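Local coordinates for ditrans,polycis-undecaprenyl-diphosphate synthase ((2E,6E)-farnesyl-diphosphate specific) (Acinetobacter baumannii, PDB 6ACS), which probably condenses isopentenyl diphosphate units onto farnesyl diphosphate to make undecaprenyl diphosphate, the precursor of the lipid carrier for bacterial cell-wall polysaccharides, at residues Val46-Lys51 against Phe216-Phe221; Ala144-Gln149 against Lys171-Asn176. All coordinates share one frame; numbering follows the deposited sequence.

Contact 1: residues Val46-Lys51 against Phe216-Phe221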
# COMPACT_ATOMS: atom_id res chain seq x y z
N VAL B 46 -9.70 15.86 -14.91
CA VAL B 46 -11.06 15.47 -14.55
C VAL B 46 -11.89 15.24 -15.81
O VAL B 46 -12.64 14.25 -15.91
CB VAL B 46 -11.68 16.55 -13.65
CG1 VAL B 46 -13.15 16.27 -13.45
CG2 VAL B 46 -10.93 16.63 -12.32
N GLU B 47 -11.81 16.18 -16.76
CA GLU B 47 -12.60 16.04 -17.98
C GLU B 47 -12.19 14.82 -18.80
O GLU B 47 -13.04 14.15 -19.39
CB GLU B 47 -12.51 17.32 -18.82
CG GLU B 47 -13.09 18.52 -18.05
CD GLU B 47 -12.85 19.87 -18.71
OE1 GLU B 47 -12.71 19.91 -19.95
OE2 GLU B 47 -12.81 20.88 -17.98
N HIS B 48 -10.89 14.50 -18.82
CA HIS B 48 -10.48 13.30 -19.54
C HIS B 48 -11.03 12.05 -18.86
O HIS B 48 -11.45 11.09 -19.53
CB HIS B 48 -8.96 13.23 -19.67
CG HIS B 48 -8.49 12.17 -20.61
ND1 HIS B 48 -8.70 12.23 -21.97
CD2 HIS B 48 -7.84 11.00 -20.38
CE1 HIS B 48 -8.18 11.16 -22.54
NE2 HIS B 48 -7.66 10.39 -21.60
N CYS B 49 -11.02 12.03 -17.53
CA CYS B 49 -11.57 10.88 -16.82
C CYS B 49 -13.04 10.69 -17.16
O CYS B 49 -13.49 9.57 -17.39
CB CYS B 49 -11.38 11.04 -15.31
SG CYS B 49 -9.65 10.83 -14.80
N VAL B 50 -13.81 11.78 -17.17
CA VAL B 50 -15.23 11.67 -17.49
C VAL B 50 -15.43 11.18 -18.92
O VAL B 50 -16.27 10.31 -19.18
CB VAL B 50 -15.93 13.03 -17.28
CG1 VAL B 50 -17.27 13.03 -17.99
CG2 VAL B 50 -16.11 13.33 -15.80
N LYS B 51 -14.62 11.70 -19.85
CA LYS B 51 -14.77 11.32 -21.26
C LYS B 51 -14.37 9.87 -21.53
O LYS B 51 -14.80 9.29 -22.54
CB LYS B 51 -13.96 12.26 -22.15
CG LYS B 51 -14.54 13.67 -22.18
CD LYS B 51 -13.66 14.61 -22.97
CE LYS B 51 -13.83 14.41 -24.47
NZ LYS B 51 -13.12 15.47 -25.25
N PHE B 216 2.14 19.32 -14.99
CA PHE B 216 1.54 18.07 -15.44
C PHE B 216 0.44 18.39 -16.44
O PHE B 216 -0.39 19.27 -16.20
CB PHE B 216 0.99 17.29 -14.24
CG PHE B 216 0.64 15.86 -14.55
CD1 PHE B 216 1.64 14.94 -14.84
CD2 PHE B 216 -0.68 15.43 -14.52
CE1 PHE B 216 1.32 13.61 -15.12
CE2 PHE B 216 -1.00 14.10 -14.79
CZ PHE B 216 0.00 13.19 -15.09
N THR B 217 0.45 17.71 -17.59
CA THR B 217 -0.46 18.03 -18.68
C THR B 217 -1.39 16.85 -18.93
O THR B 217 -1.12 15.72 -18.53
CB THR B 217 0.30 18.35 -19.98
OG1 THR B 217 1.09 17.22 -20.36
CG2 THR B 217 1.21 19.57 -19.78
N VAL B 218 -2.51 17.15 -19.59
CA VAL B 218 -3.41 16.07 -20.00
C VAL B 218 -2.72 15.15 -20.99
O VAL B 218 -3.03 13.96 -21.06
CB VAL B 218 -4.75 16.63 -20.53
CG1 VAL B 218 -4.59 17.28 -21.90
CG2 VAL B 218 -5.81 15.52 -20.57
N GLU B 219 -1.77 15.67 -21.79
CA GLU B 219 -0.99 14.80 -22.66
C GLU B 219 -0.19 13.78 -21.84
O GLU B 219 -0.12 12.59 -22.20
CB GLU B 219 -0.06 15.61 -23.54
CG GLU B 219 -0.76 16.41 -24.65
CD GLU B 219 -1.37 17.72 -24.17
OE1 GLU B 219 -1.02 18.18 -23.05
OE2 GLU B 219 -2.20 18.28 -24.92
N GLU B 220 0.42 14.22 -20.73
CA GLU B 220 1.15 13.24 -19.93
C GLU B 220 0.20 12.31 -19.21
O GLU B 220 0.52 11.13 -19.01
CB GLU B 220 2.09 13.90 -18.92
CG GLU B 220 2.93 12.82 -18.21
CD GLU B 220 4.11 13.33 -17.40
OE1 GLU B 220 4.85 12.50 -16.85
OE2 GLU B 220 4.31 14.56 -17.33
N PHE B 221 -0.97 12.80 -18.81
CA PHE B 221 -1.99 11.92 -18.25
C PHE B 221 -2.41 10.85 -19.25
O PHE B 221 -2.57 9.67 -18.89
CB PHE B 221 -3.19 12.75 -17.78
CG PHE B 221 -4.25 11.95 -17.07
CD1 PHE B 221 -3.98 11.38 -15.84
CD2 PHE B 221 -5.52 11.82 -17.61
CE1 PHE B 221 -4.96 10.64 -15.16
CE2 PHE B 221 -6.52 11.11 -16.94
CZ PHE B 221 -6.23 10.50 -15.71

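Contact 2: residues Ala144-Gln149 against Lys171-Asn176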
# COMPACT_ATOMS: atom_id res chain seq x y z
N ALA B 144 -6.54 3.47 10.96
CA ALA B 144 -6.75 3.49 12.40
C ALA B 144 -8.14 4.03 12.76
O ALA B 144 -8.73 3.62 13.76
CB ALA B 144 -5.64 4.30 13.11
N ASN B 145 -8.68 4.94 11.94
CA ASN B 145 -10.04 5.43 12.13
C ASN B 145 -11.06 4.31 11.92
O ASN B 145 -12.03 4.19 12.68
CB ASN B 145 -10.28 6.58 11.16
CG ASN B 145 -11.66 7.19 11.31
OD1 ASN B 145 -12.53 7.06 10.43
ND2 ASN B 145 -11.87 7.87 12.41
N ALA B 146 -10.84 3.48 10.89
CA ALA B 146 -11.67 2.30 10.70
C ALA B 146 -11.58 1.37 11.93
O ALA B 146 -12.59 0.86 12.43
CB ALA B 146 -11.24 1.56 9.43
N ALA B 147 -10.36 1.16 12.43
CA ALA B 147 -10.18 0.29 13.60
C ALA B 147 -10.89 0.85 14.82
O ALA B 147 -11.47 0.10 15.62
CB ALA B 147 -8.69 0.10 13.88
N LYS B 148 -10.86 2.18 14.97
CA LYS B 148 -11.55 2.83 16.08
C LYS B 148 -13.05 2.61 15.98
O LYS B 148 -13.70 2.31 16.98
CB LYS B 148 -11.23 4.33 16.09
CG LYS B 148 -12.01 5.10 17.14
CD LYS B 148 -11.56 6.58 17.22
CE LYS B 148 -12.09 7.41 16.08
NZ LYS B 148 -11.97 8.86 16.41
N GLN B 149 -13.62 2.78 14.78
CA GLN B 149 -15.06 2.60 14.64
C GLN B 149 -15.47 1.16 14.94
O GLN B 149 -16.50 0.92 15.60
CB GLN B 149 -15.48 2.97 13.22
CG GLN B 149 -15.34 4.43 12.89
CD GLN B 149 -15.76 4.67 11.45
OE1 GLN B 149 -16.87 4.34 11.07
NE2 GLN B 149 -14.84 5.18 10.64
N LYS B 171 -15.44 -2.41 5.36
CA LYS B 171 -16.61 -1.54 5.28
C LYS B 171 -16.45 -0.25 6.07
O LYS B 171 -17.31 0.62 5.98
CB LYS B 171 -17.87 -2.28 5.74
CG LYS B 171 -18.21 -3.51 4.89
CD LYS B 171 -18.50 -3.09 3.45
CE LYS B 171 -19.04 -4.23 2.62
NZ LYS B 171 -19.01 -3.92 1.17
N TYR B 172 -15.37 -0.11 6.83
CA TYR B 172 -15.12 1.08 7.63
C TYR B 172 -14.01 1.96 7.07
O TYR B 172 -13.78 3.06 7.59
CB TYR B 172 -14.75 0.66 9.06
CG TYR B 172 -15.88 -0.03 9.79
CD1 TYR B 172 -16.08 -1.40 9.67
CD2 TYR B 172 -16.73 0.70 10.61
CE1 TYR B 172 -17.12 -2.04 10.37
CE2 TYR B 172 -17.77 0.07 11.31
CZ TYR B 172 -17.95 -1.30 11.19
OH TYR B 172 -18.97 -1.94 11.86
N VAL B 173 -13.36 1.52 6.02
CA VAL B 173 -12.27 2.25 5.36
C VAL B 173 -12.86 3.19 4.33
O VAL B 173 -13.86 2.86 3.69
CB VAL B 173 -11.30 1.26 4.69
CG1 VAL B 173 -10.10 2.02 4.04
CG2 VAL B 173 -10.79 0.22 5.71
N SER B 174 -12.25 4.37 4.15
CA SER B 174 -12.81 5.34 3.20
C SER B 174 -12.90 4.76 1.79
O SER B 174 -12.10 3.91 1.37
CB SER B 174 -11.96 6.62 3.17
OG SER B 174 -11.71 7.11 4.47
N LEU B 175 -13.93 5.21 1.05
CA LEU B 175 -14.15 4.88 -0.37
C LEU B 175 -14.46 3.40 -0.60
O LEU B 175 -14.25 2.89 -1.71
CB LEU B 175 -12.95 5.31 -1.24
CG LEU B 175 -12.60 6.80 -1.07
CD1 LEU B 175 -11.54 7.20 -2.08
CD2 LEU B 175 -13.85 7.67 -1.20
N ASN B 176 -14.99 2.70 0.40
CA ASN B 176 -15.23 1.28 0.21
C ASN B 176 -16.39 1.00 -0.75
O ASN B 176 -16.56 -0.15 -1.17
CB ASN B 176 -15.50 0.57 1.54
CG ASN B 176 -16.73 1.10 2.25
OD1 ASN B 176 -17.87 0.77 1.87
ND2 ASN B 176 -16.52 1.88 3.31

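Contact 1: residues Val46-Lys51 against Phe216-Phe221
His48 and Phe221 meet rim to rim where two helices pack beside the parallel sheet of the cis-prenyltransferase fold. Helix 42-52 lies in the connection between the neighbouring parallel strands 12-17 and 56-61, a beta-alpha-beta crossover. Helix 218-235 follows strand 205-208, at one edge of the sheet within this chain, and here presents its first turn. The two rings are almost perpendicular, with planes at 85° and centroids 5.8 Å apart. Neither lies over the face of the other, so this is not a T-shaped stack. His48 CD2 comes up to the edge of Phe221, 3.7 Å from CE2, and about as near to CD2 of the same phenyl ring. In Phe221 CG stands anti to the backbone N (chi1 -175°), which carries the ring across to helix 42-52.

Cys49 reaches the same phenyl ring near CZ and CE2. Its SG lies 3.6 Å from Phe221 CZ and approaches obliquely, 69° off the ring normal. This is a sulfur-aromatic contact. The thiol side chain also packs on Met129 of strand 129-134 and on Val54, while Phe221 touches Ile45. Both the cysteine and the phenylalanine are buried, whereas His48 is partly exposed.

One turn earlier on the second helix, Val218 extends the apolar surface. It also touches Pro44 of helix 42-52. The turn carrying Val218 and Phe221 is capped by Thr217, the N-cap residue, whose OG1 accepts from Glu220 N at 3.1 Å. The valine branch that faces His48 is CG2, 4.0 Å from His48 CB.

Contact 2: residues Ala144-Gln149 against Lys171-Asn176
The carbonyl oxygen of Val173, a residue whose side chain touches Ala146, is gripped by Asn176 through two N-H groups. Asn176 ND2 gives the stronger bond, 2.9 Å to Val173 O and nearly straight at 165°. Asn176 N adds a weak one of 3.5 Å to the same Val173 O, closing the type II beta turn from Val173 to Asn176. Leu175 takes the positive phi of that turn. Asn176 thus holds the turn with its side-chain amide and, weakly, with its backbone N.

This loop, which leads from helix 166-170 to strand 183-186 of the parallel sheet, rests on helix 139-155. Ala146 is the centre of the contact. Its methyl points at the loop and lies 3.6 Å from Tyr172 CB and 4.0 Å from Val173 CG2. The backbones come close here because the alanine side chain is so short. The buried methyl also meets Phe169, and neighbouring Ala147 packs on Phe169 of the second subunit, so this helix also takes part in the dimer interface.

One helical turn on, the side chain of Gln149 crosses that of Tyr172 at a slant. Tyr172 CG is anti to its own carbonyl carbon (chi1 -65°), which sends the ring along the helix toward Gln149 and Val150. The amide and ring planes stand at 81°. Gln149 CB is 3.7 Å from Tyr172 CD2. The far end of the glutamine is tethered within its own helix, where NE2 donates a bent bond of 3.0 Å to Asn145 OD1. This leaves Gln149 OE1 at the tyrosine's edge, in the ring plane, 3.7 Å from Tyr172 CD2.

Contacts 1 and 2 sit on opposite sides of the chain's centre, with their own centres 30 Å apart and their nearest atoms about 13 Å apart. They do not touch. Along the chain, both segments of contact 2 fall between the two segments of contact 1. Contact 1 is the nearer to the predicted catalytic region: the side chain of Phe221 is about 12 Å from that of Arg186, a predicted substrate-binding residue, and about 12 Å from that of Glu205, a predicted magnesium ligand. Contact 2 lies away from such sites and borders the second subunit, which no residue of contact 1 touches.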